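Local coordinates for DUF1214 domain-containing protein (Burkholderia cenocepacia, PDB 6ANS) that is of unknown function, belongs to the DUF1214 family and carries a bound sodium ion, at residues A[73-78]-A[97-102]; A[243-248]-A[311-316]; A[292-297]-A[337-342]. All coordinates share one frame; numbering follows the deposited sequence.

Contact 1. Residues A[73-78]-A[97-102]; sequences LMRIAL and HETAKI
I76 and A100 meet at the apolar centre, where a helix turn lies against a loop. The CD1 methyl of I76 sits 3.6 Å from A100 CB, and its side chain also reaches tip to tip toward I102, CD1 to CD1. With CG1 of I76 set beside its own backbone N (chi1 -65°) and the chain extended beyond it, that terminal methyl projects from the helix into the angle between the two loop residues. L73, one turn earlier, closes the row: its CD2 branch packs 3.5 Å from I102 CG1, the two side chains crossing at a slant. F237 and F245 of helix 224-251 cover I102 further.

At the polar edge R75 bends at chi3 (56°) and presents two nitrogens end-on to T99. R75 NH1 donates to the backbone O of T99 at 2.8 Å, approaching from above the carbonyl plane, while R75 NH2 donates to T99 OG1 at 2.9 Å and keeps that oxygen within the guanidinium plane. The two bonds together fix the rotation of the group, and A100 CB covers one of its faces. H97 stands beside this clamp with its ring edge toward R75 NH2. T99 N also donates to H97 ND1 at 3.2 Å, from well out of the ring plane. E83 of the second subunit adds a weak, long ion pair to R75 NH1.

H97 to A100 form a type I beta turn, closed by H97 N donating to A100 O at 2.8 Å. The contact is thus a beta turn clamped to the flank of helix 60-83 by a bidentate arginine, and its loop runs on directly into G103 and A104 of the sodium site.

Contact 2. Residues A[243-248]-A[311-316]; sequences KLFADW and YWMESL
A246 and W312 bring the two backbones closest, with 6.3 Å between their CA atoms, where a turn of helix passes an irregular loop. No direct hydrogen bond spans the segments; two waters bridge their polar atoms. One donates to Y311 O and, weakly, to F245 O, and the other donates to A246 O while accepting from Y311 OH at 2.7 Å, lying at the edge of the tyrosine ring. The loop bends at M313, a selenomethionine whose phi of 65° places it in the left-handed helical region, and the bend directs its side chain at the helix.

There M313 SE lies 3.6 Å from the carbonyl O of F245 and 3.9 Å from W248 CB. M313 SE meets the F245 ring obliquely, 5.2 Å from the centroid, in a Met-aromatic contact. The chain then folds at chi3 (63°), carrying the terminal CE to the edge of the W248 indole, near CE3. Beside it, A246 CB meets the edge of the W312 ring, 4.3 Å from W312 CZ3.

The indole N of W312 is satisfied by T62 O, and its ring meets Y69 of helix 60-83. M313 makes a backbone hydrogen bond with A104 of the sodium site. The loop after strand 303-309 thus lies against helix 224-251 through M313, and W312 meets helices 60-83 and 48-52.

Contact 3. Residues A[292-297]-A[337-342]; sequences VIDVDT and GVTVIV
The carboxylate of D294 is the flat group that meets the partner strand, and T339 lies alongside it: T339 OG1 donates to D294 OD1 over a short 2.5 Å, nearly in line with the C-O bond. The two belong to a non-hydrogen-bonded pair of an antiparallel beta ladder between strands 289-295 and 338-343, whose segment axes run at 163°. OD2 of D294 has weak, long ion pairs with R377 and R379, and T339 OG1 also bonds to N333.

On the same sheet face, CD1 of I341 nestles against both methyls of V292, 3.7 Å from CG2. Its chain turns back at chi2 (-82°) to reach them. The other face carries I293, V295, V338 and V340; I293 packs on W365 and V295 on W365 and W367 of strand 360-368, while V338 and V340 touch N351 and V340 also L353. Paired backbone bonds link I293 with V340 and V295 with V338, the shortest being 2.9 Å, from I293 N to V340 O.

Where the ladder ends, G337 comes close to the backbone of the partner strand, its CA 3.3 Å from V295 O and equally near D296 O.

How the contacts relate
Contact 1 closes before contact 2 opens, whereas contacts 2 and 3 interleave along the chain in the order 243-248, 292-297, 311-316, 337-342. Contacts 1 and 2 adjoin, with centres 13 Å apart: K101 NZ is probably hydrogen-bonded to S315 O, and I102 packs on F245. They form one continuous buried region joining helices 60-83 and 224-251 to loop 97-102, which leads into G103 and A104 of the sodium site, and to loop 311-316, where M313 bonds to A104. Contact 3 is a separate ladder in the mixed sheet of the later half, centred 24 Å from contact 2 and 31 Å from contact 1; its nearest atoms are about 7 Å from contact 2.

Contact 1. Residues A[73-78]-A[97-102]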
loop_
_atom_site.group_PDB
_atom_site.type_symbol
_atom_site.label_atom_id
_atom_site.label_comp_id
_atom_site.label_asym_id
_atom_site.label_seq_id
_atom_site.Cartn_x
_atom_site.Cartn_y
_atom_site.Cartn_z
ATOM N N LEU A 73 7.570 -2.148 -7.942
ATOM C CA LEU A 73 6.877 -1.615 -9.112
ATOM C C LEU A 73 5.515 -2.280 -9.271
ATOM O O LEU A 73 4.523 -1.619 -9.607
ATOM C CB LEU A 73 7.729 -1.826 -10.359
ATOM C CG LEU A 73 9.044 -1.035 -10.368
ATOM C CD1 LEU A 73 9.828 -1.322 -11.638
ATOM C CD2 LEU A 73 8.762 0.450 -10.239
HETATM N N MSE A 74 5.452 -3.583 -8.997
HETATM C CA MSE A 74 4.241 -4.407 -9.014
HETATM C C MSE A 74 3.125 -3.824 -8.183
HETATM O O MSE A 74 1.975 -3.728 -8.571
HETATM C CB MSE A 74 4.560 -5.788 -8.444
HETATM C CG MSE A 74 4.544 -6.927 -9.386
HETATM SE SE MSE A 74 4.950 -8.565 -8.368
HETATM C CE MSE A 74 3.092 -8.957 -7.944
ATOM N N ARG A 75 3.500 -3.504 -6.953
ATOM C CA ARG A 75 2.529 -2.983 -6.004
ATOM C C ARG A 75 1.971 -1.651 -6.492
ATOM O O ARG A 75 0.754 -1.430 -6.474
ATOM C CB ARG A 75 3.185 -2.852 -4.629
ATOM C CG ARG A 75 3.483 -4.214 -3.938
ATOM C CD ARG A 75 4.617 -4.092 -2.900
ATOM N NE ARG A 75 4.318 -3.070 -1.899
ATOM C CZ ARG A 75 5.223 -2.258 -1.355
ATOM N NH1 ARG A 75 6.510 -2.341 -1.692
ATOM N NH2 ARG A 75 4.836 -1.354 -0.471
ATOM N N ILE A 76 2.855 -0.759 -6.962
ATOM C CA ILE A 76 2.414 0.519 -7.514
ATOM C C ILE A 76 1.548 0.284 -8.744
ATOM O O ILE A 76 0.465 0.868 -8.893
ATOM C CB ILE A 76 3.627 1.404 -7.858
ATOM C CG1 ILE A 76 4.400 1.795 -6.597
ATOM C CG2 ILE A 76 3.180 2.651 -8.580
ATOM C CD1 ILE A 76 5.763 2.396 -6.928
ATOM N N ALA A 77 2.011 -0.597 -9.629
ATOM C CA ALA A 77 1.304 -0.868 -10.870
ATOM C C ALA A 77 -0.118 -1.352 -10.608
ATOM O O ALA A 77 -1.039 -1.002 -11.350
ATOM C CB ALA A 77 2.090 -1.896 -11.685
ATOM N N LEU A 78 -0.316 -2.170 -9.562
ATOM C CA LEU A 78 -1.646 -2.729 -9.313
ATOM C C LEU A 78 -2.607 -1.679 -8.754
ATOM O O LEU A 78 -3.807 -1.711 -9.041
ATOM C CB LEU A 78 -1.545 -3.939 -8.369
ATOM C CG LEU A 78 -0.971 -5.226 -8.975
ATOM C CD1 LEU A 78 -0.589 -6.252 -7.879
ATOM C CD2 LEU A 78 -1.943 -5.852 -9.985
ATOM N N HIS A 97 6.743 6.221 -2.195
ATOM C CA HIS A 97 6.735 6.479 -0.761
ATOM C C HIS A 97 7.897 5.710 -0.132
ATOM O O HIS A 97 8.834 5.294 -0.825
ATOM C CB HIS A 97 5.368 6.090 -0.168
ATOM C CG HIS A 97 4.936 4.702 -0.545
ATOM N ND1 HIS A 97 5.387 3.575 0.109
ATOM C CD2 HIS A 97 4.137 4.258 -1.550
ATOM C CE1 HIS A 97 4.855 2.499 -0.451
ATOM N NE2 HIS A 97 4.087 2.888 -1.454
ATOM N N GLU A 98 7.797 5.452 1.168
ATOM C CA GLU A 98 8.926 4.881 1.889
ATOM C C GLU A 98 9.283 3.485 1.396
ATOM O O GLU A 98 10.450 3.101 1.475
ATOM C CB GLU A 98 8.639 4.843 3.392
ATOM C CG GLU A 98 8.527 6.205 4.037
ATOM C CD GLU A 98 7.128 6.787 3.921
ATOM O OE1 GLU A 98 6.244 6.138 3.302
ATOM O OE2 GLU A 98 6.916 7.895 4.464
ATOM N N THR A 99 8.317 2.707 0.889
ATOM C CA THR A 99 8.614 1.320 0.524
ATOM C C THR A 99 8.295 0.984 -0.935
ATOM O O THR A 99 8.245 -0.196 -1.287
ATOM C CB THR A 99 7.884 0.328 1.435
ATOM O OG1 THR A 99 6.473 0.416 1.209
ATOM C CG2 THR A 99 8.194 0.579 2.943
ATOM N N ALA A 100 8.101 1.980 -1.797
ATOM C CA ALA A 100 7.937 1.733 -3.231
ATOM C C ALA A 100 8.354 2.995 -3.956
ATOM O O ALA A 100 7.836 4.069 -3.643
ATOM C CB ALA A 100 6.485 1.376 -3.591
ATOM N N LYS A 101 9.284 2.877 -4.910
ATOM C CA LYS A 101 9.995 4.047 -5.405
ATOM C C LYS A 101 10.253 3.969 -6.906
ATOM O O LYS A 101 10.595 2.906 -7.431
ATOM C CB LYS A 101 11.320 4.217 -4.647
ATOM C CG LYS A 101 11.137 4.502 -3.144
ATOM C CD LYS A 101 12.475 4.565 -2.407
ATOM C CE LYS A 101 12.269 4.854 -0.910
ATOM N NZ LYS A 101 13.574 5.021 -0.222
ATOM N N ILE A 102 10.113 5.109 -7.587
ATOM C CA ILE A 102 10.254 5.186 -9.041
ATOM C C ILE A 102 10.997 6.459 -9.432
ATOM O O ILE A 102 10.597 7.563 -9.042
ATOM C CB ILE A 102 8.889 5.176 -9.754
ATOM C CG1 ILE A 102 8.150 3.854 -9.561
ATOM C CG2 ILE A 102 9.082 5.485 -11.254
ATOM C CD1 ILE A 102 6.711 3.889 -10.101
#

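Contact 2. Residues A[243-248]-A[311-316]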
loop_
_atom_site.group_PDB
_atom_site.type_symbol
_atom_site.label_atom_id
_atom_site.label_comp_id
_atom_site.label_asym_id
_atom_site.label_seq_id
_atom_site.Cartn_x
_atom_site.Cartn_y
_atom_site.Cartn_z
ATOM N N LYS A 243 12.814 -0.929 -17.284
ATOM C CA LYS A 243 13.639 -0.732 -18.476
ATOM C C LYS A 243 13.968 0.746 -18.680
ATOM O O LYS A 243 15.125 1.097 -18.940
ATOM C CB LYS A 243 12.938 -1.301 -19.707
ATOM C CG LYS A 243 13.631 -1.038 -21.050
ATOM C CD LYS A 243 12.838 -1.721 -22.181
ATOM C CE LYS A 243 13.260 -1.284 -23.588
ATOM N NZ LYS A 243 14.729 -1.105 -23.756
ATOM N N LEU A 244 12.963 1.619 -18.536
ATOM C CA LEU A 244 13.141 3.055 -18.778
ATOM C C LEU A 244 14.252 3.628 -17.905
ATOM O O LEU A 244 15.196 4.248 -18.404
ATOM C CB LEU A 244 11.826 3.812 -18.505
ATOM C CG LEU A 244 11.889 5.350 -18.432
ATOM C CD1 LEU A 244 12.342 5.938 -19.784
ATOM C CD2 LEU A 244 10.555 5.989 -17.988
ATOM N N PHE A 245 14.163 3.424 -16.591
ATOM C CA PHE A 245 15.144 4.062 -15.725
ATOM C C PHE A 245 16.457 3.297 -15.655
ATOM O O PHE A 245 17.486 3.900 -15.322
ATOM C CB PHE A 245 14.517 4.297 -14.355
ATOM C CG PHE A 245 13.434 5.338 -14.403
ATOM C CD1 PHE A 245 13.751 6.654 -14.736
ATOM C CD2 PHE A 245 12.107 4.989 -14.225
ATOM C CE1 PHE A 245 12.751 7.631 -14.824
ATOM C CE2 PHE A 245 11.111 5.934 -14.324
ATOM C CZ PHE A 245 11.436 7.269 -14.625
ATOM N N ALA A 246 16.465 2.016 -16.023
ATOM C CA ALA A 246 17.743 1.337 -16.219
ATOM C C ALA A 246 18.467 1.866 -17.456
ATOM O O ALA A 246 19.700 1.972 -17.457
ATOM C CB ALA A 246 17.533 -0.172 -16.342
ATOM N N ASP A 247 17.724 2.198 -18.521
ATOM C CA ASP A 247 18.341 2.884 -19.660
ATOM C C ASP A 247 18.964 4.211 -19.230
ATOM O O ASP A 247 20.081 4.543 -19.646
ATOM C CB ASP A 247 17.319 3.119 -20.772
ATOM C CG ASP A 247 16.885 1.831 -21.457
ATOM O OD1 ASP A 247 17.544 0.775 -21.273
ATOM O OD2 ASP A 247 15.860 1.879 -22.167
ATOM N N TRP A 248 18.251 4.989 -18.411
ATOM C CA TRP A 248 18.800 6.253 -17.917
ATOM C C TRP A 248 20.086 6.028 -17.131
ATOM O O TRP A 248 21.100 6.694 -17.366
ATOM C CB TRP A 248 17.785 6.956 -17.015
ATOM C CG TRP A 248 16.713 7.678 -17.730
ATOM C CD1 TRP A 248 16.229 7.412 -18.980
ATOM C CD2 TRP A 248 15.979 8.807 -17.239
ATOM N NE1 TRP A 248 15.229 8.306 -19.290
ATOM C CE2 TRP A 248 15.061 9.174 -18.240
ATOM C CE3 TRP A 248 16.001 9.532 -16.040
ATOM C CZ2 TRP A 248 14.181 10.237 -18.085
ATOM C CZ3 TRP A 248 15.129 10.596 -15.889
ATOM C CH2 TRP A 248 14.234 10.940 -16.904
ATOM N N TYR A 311 21.193 1.977 -7.909
ATOM C CA TYR A 311 21.295 1.976 -9.365
ATOM C C TYR A 311 19.929 2.024 -10.032
ATOM O O TYR A 311 19.805 2.546 -11.146
ATOM C CB TYR A 311 22.063 0.754 -9.862
ATOM C CG TYR A 311 22.290 0.811 -11.359
ATOM C CD1 TYR A 311 23.340 1.552 -11.889
ATOM C CD2 TYR A 311 21.445 0.142 -12.241
ATOM C CE1 TYR A 311 23.562 1.621 -13.244
ATOM C CE2 TYR A 311 21.668 0.183 -13.609
ATOM C CZ TYR A 311 22.724 0.932 -14.104
ATOM O OH TYR A 311 22.948 1.005 -15.454
ATOM N N TRP A 312 18.905 1.475 -9.379
ATOM C CA TRP A 312 17.535 1.439 -9.887
ATOM C C TRP A 312 16.800 2.765 -9.726
ATOM O O TRP A 312 15.599 2.833 -10.023
ATOM C CB TRP A 312 16.794 0.294 -9.174
ATOM C CG TRP A 312 17.675 -0.938 -9.226
ATOM C CD1 TRP A 312 18.289 -1.571 -8.176
ATOM C CD2 TRP A 312 18.116 -1.611 -10.410
ATOM N NE1 TRP A 312 19.060 -2.613 -8.640
ATOM C CE2 TRP A 312 18.967 -2.663 -10.005
ATOM C CE3 TRP A 312 17.851 -1.444 -11.773
ATOM C CZ2 TRP A 312 19.556 -3.542 -10.915
ATOM C CZ3 TRP A 312 18.442 -2.318 -12.679
ATOM C CH2 TRP A 312 19.284 -3.353 -12.242
HETATM N N MSE A 313 17.491 3.802 -9.252
HETATM C CA MSE A 313 16.944 5.152 -9.102
HETATM C C MSE A 313 15.820 5.174 -8.074
HETATM O O MSE A 313 14.897 5.986 -8.124
HETATM C CB MSE A 313 16.512 5.711 -10.475
HETATM C CG MSE A 313 17.706 5.727 -11.437
HETATM SE SE MSE A 313 17.443 6.752 -13.120
HETATM C CE MSE A 313 17.202 8.530 -12.287
ATOM N N GLU A 314 15.915 4.265 -7.116
ATOM C CA GLU A 314 15.174 4.405 -5.876
ATOM C C GLU A 314 16.045 5.195 -4.921
ATOM O O GLU A 314 17.222 4.863 -4.752
ATOM C CB GLU A 314 14.875 3.058 -5.235
ATOM C CG GLU A 314 14.134 2.039 -6.053
ATOM C CD GLU A 314 14.005 0.758 -5.243
ATOM O OE1 GLU A 314 15.043 0.119 -4.990
ATOM O OE2 GLU A 314 12.886 0.435 -4.804
ATOM N N SER A 315 15.469 6.205 -4.272
ATOM C CA SER A 315 16.183 6.818 -3.158
ATOM C C SER A 315 16.586 5.738 -2.164
ATOM O O SER A 315 15.894 4.727 -2.000
ATOM C CB SER A 315 15.321 7.879 -2.462
ATOM O OG SER A 315 14.118 7.324 -1.957
ATOM N N LEU A 316 17.726 5.946 -1.509
ATOM C CA LEU A 316 18.115 5.073 -0.408
ATOM C C LEU A 316 17.118 5.228 0.741
ATOM O O LEU A 316 16.192 6.041 0.652
ATOM C CB LEU A 316 19.553 5.365 0.021
ATOM C CG LEU A 316 20.603 5.107 -1.080
ATOM C CD1 LEU A 316 22.018 5.334 -0.543
ATOM C CD2 LEU A 316 20.465 3.710 -1.677
HETATM O O HOH W 1 17.675 2.303 -13.003
HETATM O O HOH W 2 21.126 -0.372 -16.970
#

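Contact 3. Residues A[292-297]-A[337-342]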
loop_
_atom_site.group_PDB
_atom_site.type_symbol
_atom_site.label_atom_id
_atom_site.label_comp_id
_atom_site.label_asym_id
_atom_site.label_seq_id
_atom_site.Cartn_x
_atom_site.Cartn_y
_atom_site.Cartn_z
ATOM N N VAL A 292 32.801 14.918 -3.315
ATOM C CA VAL A 292 32.615 16.277 -2.827
ATOM C C VAL A 292 31.865 17.064 -3.889
ATOM O O VAL A 292 32.379 17.272 -4.994
ATOM C CB VAL A 292 33.957 16.948 -2.504
ATOM C CG1 VAL A 292 33.720 18.348 -1.925
ATOM C CG2 VAL A 292 34.778 16.073 -1.554
ATOM N N ILE A 293 30.658 17.512 -3.550
ATOM C CA ILE A 293 29.804 18.288 -4.442
ATOM C C ILE A 293 29.775 19.724 -3.941
ATOM O O ILE A 293 29.612 19.959 -2.737
ATOM C CB ILE A 293 28.380 17.706 -4.508
ATOM C CG1 ILE A 293 28.419 16.187 -4.735
ATOM C CG2 ILE A 293 27.558 18.398 -5.585
ATOM C CD1 ILE A 293 27.060 15.515 -4.592
ATOM N N ASP A 294 29.920 20.680 -4.863
ATOM C CA ASP A 294 29.982 22.099 -4.530
ATOM C C ASP A 294 29.132 22.905 -5.491
ATOM O O ASP A 294 29.175 22.682 -6.706
ATOM C CB ASP A 294 31.411 22.645 -4.604
ATOM C CG ASP A 294 32.257 22.230 -3.432
ATOM O OD1 ASP A 294 31.983 22.687 -2.305
ATOM O OD2 ASP A 294 33.196 21.436 -3.639
ATOM N N VAL A 295 28.395 23.867 -4.942
ATOM C CA VAL A 295 27.817 24.969 -5.701
ATOM C C VAL A 295 28.359 26.260 -5.096
ATOM O O VAL A 295 28.372 26.418 -3.868
ATOM C CB VAL A 295 26.275 24.940 -5.693
ATOM C CG1 VAL A 295 25.767 23.743 -6.506
ATOM C CG2 VAL A 295 25.725 24.905 -4.269
ATOM N N ASP A 296 28.886 27.144 -5.951
ATOM C CA ASP A 296 29.554 28.344 -5.450
ATOM C C ASP A 296 28.561 29.347 -4.888
ATOM O O ASP A 296 28.884 30.078 -3.946
ATOM C CB ASP A 296 30.397 28.969 -6.558
ATOM C CG ASP A 296 31.534 28.062 -6.990
ATOM O OD1 ASP A 296 31.966 27.231 -6.165
ATOM O OD2 ASP A 296 31.981 28.159 -8.153
ATOM N N THR A 297 27.357 29.394 -5.445
ATOM C CA THR A 297 26.269 30.213 -4.938
ATOM C C THR A 297 25.016 29.351 -4.893
ATOM O O THR A 297 24.946 28.297 -5.528
ATOM C CB THR A 297 26.007 31.444 -5.823
ATOM O OG1 THR A 297 25.661 31.010 -7.144
ATOM C CG2 THR A 297 27.239 32.349 -5.898
ATOM N N GLY A 337 28.372 29.604 -0.471
ATOM C CA GLY A 337 28.245 28.360 -1.207
ATOM C C GLY A 337 27.716 27.242 -0.324
ATOM O O GLY A 337 27.455 27.401 0.870
ATOM N N VAL A 338 27.516 26.085 -0.947
ATOM C CA VAL A 338 27.074 24.890 -0.245
ATOM C C VAL A 338 27.918 23.715 -0.709
ATOM O O VAL A 338 28.140 23.526 -1.915
ATOM C CB VAL A 338 25.574 24.611 -0.459
ATOM C CG1 VAL A 338 25.226 23.244 0.065
ATOM C CG2 VAL A 338 24.734 25.656 0.285
ATOM N N THR A 339 28.395 22.934 0.257
ATOM C CA THR A 339 29.118 21.702 0.014
ATOM C C THR A 339 28.302 20.551 0.586
ATOM O O THR A 339 27.713 20.674 1.668
ATOM C CB THR A 339 30.515 21.749 0.644
ATOM O OG1 THR A 339 31.247 22.857 0.101
ATOM C CG2 THR A 339 31.279 20.484 0.331
ATOM N N VAL A 340 28.233 19.459 -0.176
ATOM C CA VAL A 340 27.571 18.219 0.220
ATOM C C VAL A 340 28.531 17.065 -0.055
ATOM O O VAL A 340 29.056 16.943 -1.169
ATOM C CB VAL A 340 26.249 17.999 -0.544
ATOM C CG1 VAL A 340 25.610 16.695 -0.116
ATOM C CG2 VAL A 340 25.288 19.165 -0.332
ATOM N N ILE A 341 28.719 16.192 0.935
ATOM C CA ILE A 341 29.695 15.110 0.854
ATOM C C ILE A 341 28.966 13.773 0.845
ATOM O O ILE A 341 28.186 13.482 1.757
ATOM C CB ILE A 341 30.686 15.160 2.026
ATOM C CG1 ILE A 341 31.310 16.553 2.161
ATOM C CG2 ILE A 341 31.721 14.055 1.882
ATOM C CD1 ILE A 341 32.462 16.814 1.233
ATOM N N VAL A 342 29.230 12.964 -0.182
ATOM C CA VAL A 342 28.756 11.584 -0.277
ATOM C C VAL A 342 29.865 10.681 0.260
ATOM O O VAL A 342 30.980 10.693 -0.274
ATOM C CB VAL A 342 28.403 11.217 -1.730
ATOM C CG1 VAL A 342 27.839 9.824 -1.814
ATOM C CG2 VAL A 342 27.429 12.218 -2.332
#